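Long-range contact in Lmo0547 protein (PDB 4R9N), which is a SorC-family transcriptional regulator, seen here as its putative sugar-binding domain, and probably binds DNA and a carbohydrate effector: residues G224-L235 with I245-I253. Residues are numbered along the deposited sequence; the frame is centred on the assembly and turned at random. Where two conformers were deposited one is given.
Sequences GLQKKEALVAAL and ITDRMAEYI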
loop_
_atom_site.group_PDB
_atom_site.type_symbol
_atom_site.label_atom_id
_atom_site.label_comp_id
_atom_site.label_asym_id
_atom_site.label_seq_id
_atom_site.Cartn_x
_atom_site.Cartn_y
_atom_site.Cartn_z
ATOM N N GLY A 224 2.217 4.054 13.151
ATOM C CA GLY A 224 2.388 5.433 13.572
ATOM C C GLY A 224 1.064 6.098 13.768
ATOM O O GLY A 224 0.181 6.106 12.908
ATOM N N LEU A 225 0.910 6.693 14.929
ATOM C CA LEU A 225 -0.408 7.145 15.332
ATOM C C LEU A 225 -0.910 8.338 14.474
ATOM O O LEU A 225 -2.116 8.487 14.288
ATOM C CB LEU A 225 -0.415 7.357 16.869
ATOM C CG LEU A 225 -0.046 6.035 17.657
ATOM C CD1 LEU A 225 0.247 6.292 19.128
ATOM C CD2 LEU A 225 -1.086 4.910 17.587
ATOM N N GLN A 226 -0.001 9.118 13.871
ATOM C CA GLN A 226 -0.362 10.173 12.913
ATOM C C GLN A 226 -1.156 9.622 11.721
ATOM O O GLN A 226 -1.825 10.367 11.005
ATOM C CB GLN A 226 0.899 10.897 12.380
ATOM C CG GLN A 226 1.540 11.890 13.360
ATOM C CD GLN A 226 2.762 12.619 12.789
ATOM O OE1 GLN A 226 3.127 12.444 11.624
ATOM N NE2 GLN A 226 3.395 13.443 13.615
ATOM N N LYS A 227 -1.052 8.318 11.446
ATOM C CA LYS A 227 -1.830 7.751 10.326
ATOM C C LYS A 227 -3.236 7.228 10.693
ATOM O O LYS A 227 -3.932 6.693 9.847
ATOM C CB LYS A 227 -1.043 6.646 9.672
ATOM C CG LYS A 227 0.325 7.041 9.175
ATOM C CD LYS A 227 0.899 5.818 8.497
ATOM C CE LYS A 227 2.365 5.975 8.116
ATOM N NZ LYS A 227 2.626 4.822 7.182
ATOM N N LYS A 228 -3.672 7.411 11.933
ATOM C CA LYS A 228 -4.986 6.941 12.356
ATOM C C LYS A 228 -6.121 7.394 11.485
ATOM O O LYS A 228 -6.938 6.581 11.026
ATOM C CB LYS A 228 -5.269 7.353 13.819
ATOM C CG LYS A 228 -6.688 7.072 14.307
ATOM C CD LYS A 228 -6.768 7.370 15.814
ATOM C CE LYS A 228 -8.166 7.525 16.338
ATOM N NZ LYS A 228 -8.134 7.588 17.854
ATOM N N GLU A 229 -6.217 8.704 11.250
ATOM C CA GLU A 229 -7.299 9.221 10.446
ATOM C C GLU A 229 -7.315 8.606 9.042
ATOM O O GLU A 229 -8.367 8.180 8.518
ATOM C CB GLU A 229 -7.198 10.755 10.421
ATOM C CG GLU A 229 -8.200 11.451 9.539
ATOM C CD GLU A 229 -8.066 12.999 9.564
ATOM O OE1 GLU A 229 -6.960 13.576 9.329
ATOM O OE2 GLU A 229 -9.093 13.631 9.779
ATOM N N ALA A 230 -6.150 8.545 8.420
ATOM C CA ALA A 230 -6.027 7.949 7.085
ATOM C C ALA A 230 -6.450 6.488 7.086
ATOM O O ALA A 230 -7.167 6.031 6.234
ATOM C CB ALA A 230 -4.589 8.044 6.625
ATOM N N LEU A 231 -5.947 5.749 8.048
ATOM C CA LEU A 231 -6.273 4.310 8.139
ATOM C C LEU A 231 -7.730 4.021 8.406
ATOM O O LEU A 231 -8.405 3.139 7.766
ATOM C CB LEU A 231 -5.380 3.711 9.205
ATOM C CG LEU A 231 -5.511 2.230 9.439
ATOM C CD1 LEU A 231 -5.281 1.475 8.148
ATOM C CD2 LEU A 231 -4.471 1.847 10.470
ATOM N N VAL A 232 -8.259 4.782 9.344
ATOM C CA VAL A 232 -9.666 4.626 9.686
ATOM C C VAL A 232 -10.578 4.927 8.533
ATOM O O VAL A 232 -11.517 4.167 8.250
ATOM C CB VAL A 232 -10.061 5.418 10.942
ATOM C CG1 VAL A 232 -11.585 5.496 11.078
ATOM C CG2 VAL A 232 -9.461 4.740 12.168
ATOM N N ALA A 233 -10.282 5.978 7.780
ATOM C CA ALA A 233 -11.075 6.252 6.615
ATOM C C ALA A 233 -10.982 5.143 5.571
ATOM O O ALA A 233 -11.987 4.774 4.927
ATOM C CB ALA A 233 -10.666 7.613 6.017
ATOM N N ALA A 234 -9.777 4.630 5.345
ATOM C CA ALA A 234 -9.632 3.576 4.386
ATOM C C ALA A 234 -10.403 2.308 4.767
ATOM O O ALA A 234 -10.999 1.628 3.907
ATOM C CB ALA A 234 -8.148 3.267 4.194
ATOM N N LEU A 235 -10.320 1.976 6.024
ATOM C CA LEU A 235 -10.972 0.782 6.583
ATOM C C LEU A 235 -12.481 0.906 6.508
ATOM O O LEU A 235 -13.135 -0.018 6.037
ATOM C CB LEU A 235 -10.591 0.540 8.036
ATOM C CG LEU A 235 -9.189 0.034 8.277
ATOM C CD1 LEU A 235 -8.776 0.152 9.729
ATOM C CD2 LEU A 235 -9.029 -1.390 7.743
ATOM N N ILE A 245 -0.924 -4.568 11.786
ATOM C CA ILE A 245 -0.618 -3.419 12.622
ATOM C C ILE A 245 -0.156 -3.822 14.001
ATOM O O ILE A 245 -0.287 -4.986 14.397
ATOM C CB ILE A 245 -1.786 -2.426 12.771
ATOM C CG1 ILE A 245 -2.971 -3.085 13.449
ATOM C CG2 ILE A 245 -2.157 -1.794 11.414
ATOM C CD1 ILE A 245 -4.060 -2.054 13.789
ATOM N N THR A 246 0.363 -2.846 14.723
ATOM C CA THR A 246 0.870 -3.049 16.050
ATOM C C THR A 246 -0.293 -3.033 17.028
ATOM O O THR A 246 -1.373 -2.529 16.742
ATOM C CB THR A 246 1.857 -1.953 16.506
ATOM O OG1 THR A 246 1.241 -0.684 16.492
ATOM C CG2 THR A 246 3.127 -1.940 15.683
ATOM N N ASP A 247 -0.069 -3.559 18.197
ATOM C CA ASP A 247 -1.130 -3.487 19.231
ATOM C C ASP A 247 -1.384 -2.078 19.721
ATOM O O ASP A 247 -2.524 -1.729 20.076
ATOM C CB ASP A 247 -0.844 -4.457 20.410
ATOM C CG ASP A 247 0.501 -4.276 21.010
ATOM O OD1 ASP A 247 1.275 -3.361 20.580
ATOM O OD2 ASP A 247 0.791 -5.090 21.954
ATOM N N ARG A 248 -0.335 -1.259 19.735
ATOM C CA ARG A 248 -0.469 0.175 20.051
ATOM C C ARG A 248 -1.410 0.901 19.057
ATOM O O ARG A 248 -2.283 1.680 19.462
ATOM C CB ARG A 248 0.917 0.815 20.062
ATOM C CG ARG A 248 1.093 2.044 20.944
ATOM C CD ARG A 248 2.478 2.048 21.590
ATOM N NE ARG A 248 3.543 1.739 20.630
ATOM C CZ ARG A 248 4.781 1.353 20.947
ATOM N NH1 ARG A 248 5.652 1.108 19.985
ATOM N NH2 ARG A 248 5.161 1.236 22.198
HETATM N N MSE A 249 -1.239 0.632 17.755
HETATM C CA MSE A 249 -2.095 1.210 16.738
HETATM C C MSE A 249 -3.478 0.635 16.877
HETATM O O MSE A 249 -4.444 1.350 16.707
HETATM C CB MSE A 249 -1.608 0.868 15.335
HETATM C CG MSE A 249 -2.541 1.340 14.235
HETATM SE SE MSE A 249 -2.507 3.315 14.018
HETATM C CE MSE A 249 -0.598 3.424 14.439
ATOM N N ALA A 250 -3.585 -0.666 17.127
ATOM C CA ALA A 250 -4.906 -1.272 17.296
ATOM C C ALA A 250 -5.714 -0.609 18.444
ATOM O O ALA A 250 -6.916 -0.338 18.289
ATOM C CB ALA A 250 -4.779 -2.744 17.498
ATOM N N GLU A 251 -5.064 -0.328 19.561
ATOM C CA GLU A 251 -5.755 0.259 20.719
ATOM C C GLU A 251 -6.298 1.621 20.364
ATOM O O GLU A 251 -7.420 1.985 20.733
ATOM C CB GLU A 251 -4.820 0.339 21.930
ATOM C CG GLU A 251 -4.555 -1.032 22.558
ATOM C CD GLU A 251 -3.274 -1.117 23.393
ATOM O OE1 GLU A 251 -2.592 -0.085 23.596
ATOM O OE2 GLU A 251 -2.935 -2.234 23.860
ATOM N N TYR A 252 -5.494 2.348 19.611
ATOM C CA TYR A 252 -5.769 3.693 19.252
ATOM C C TYR A 252 -6.893 3.775 18.232
ATOM O O TYR A 252 -7.631 4.746 18.225
ATOM C CB TYR A 252 -4.477 4.312 18.689
ATOM C CG TYR A 252 -4.502 5.803 18.558
ATOM C CD1 TYR A 252 -5.083 6.613 19.548
ATOM C CD2 TYR A 252 -3.925 6.427 17.457
ATOM C CE1 TYR A 252 -5.106 7.997 19.424
ATOM C CE2 TYR A 252 -3.946 7.812 17.319
ATOM C CZ TYR A 252 -4.523 8.595 18.308
ATOM O OH TYR A 252 -4.524 9.959 18.159
ATOM N N ILE A 253 -7.012 2.798 17.340
ATOM C CA ILE A 253 -8.087 2.848 16.365
ATOM C C ILE A 253 -9.346 2.096 16.793
ATOM O O ILE A 253 -10.361 2.210 16.129
ATOM C CB ILE A 253 -7.653 2.406 14.947
ATOM C CG1 ILE A 253 -7.289 0.928 14.868
ATOM C CG2 ILE A 253 -6.497 3.266 14.462
ATOM C CD1 ILE A 253 -7.064 0.456 13.430
#
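Leu225 and Met249, a selenomethionine, have CA atoms 6.3 Å apart where the residues just ahead of helix 228-235 pass helix 247-253; the helix axes cross at -70°, 10.9 Å apart at their closest. Thr246 starts the second helix as its N-cap, OG1 accepting from Met249 N.

Lys228 and Tyr252 carry the polar part. With CG anti to the backbone N (chi1 172°) and the chain extended beyond it, the lysine runs across one face of the tyrosine ring: CD makes a CH-pi contact, and NZ lies 3.7 Å from the ring centroid in a cation-pi contact. NZ also donates to Tyr252 O at 2.9 Å, tilted 25° from the carbonyl plane. Leu225 CD2 packs obliquely against the ring.

Bent at chi2 and chi3, the Met249 chain brings CE against Gly224 N, 3.2 Å away, and Leu225 CD2; that buried N-H has no partner in the model. Further along, Ile253 enters as a knob among Lys228, Leu231, Val232 and Leu235, its CG2 4.0 Å from Val232 CG2 and its CD1 reaching Leu231 and Leu235. Leu11 of helix 3-15 also touches Ile253.

The contact thus ties the helix of the beta-alpha-beta unit 217-246 to the C-terminal helix of this Rossmann-like domain. The lysine's ammonium, held by a carbonyl oxygen and a ring face together, probably stays protonated, and the extended chain covers that face of Tyr252, while aliphatic packing joins the helices beneath.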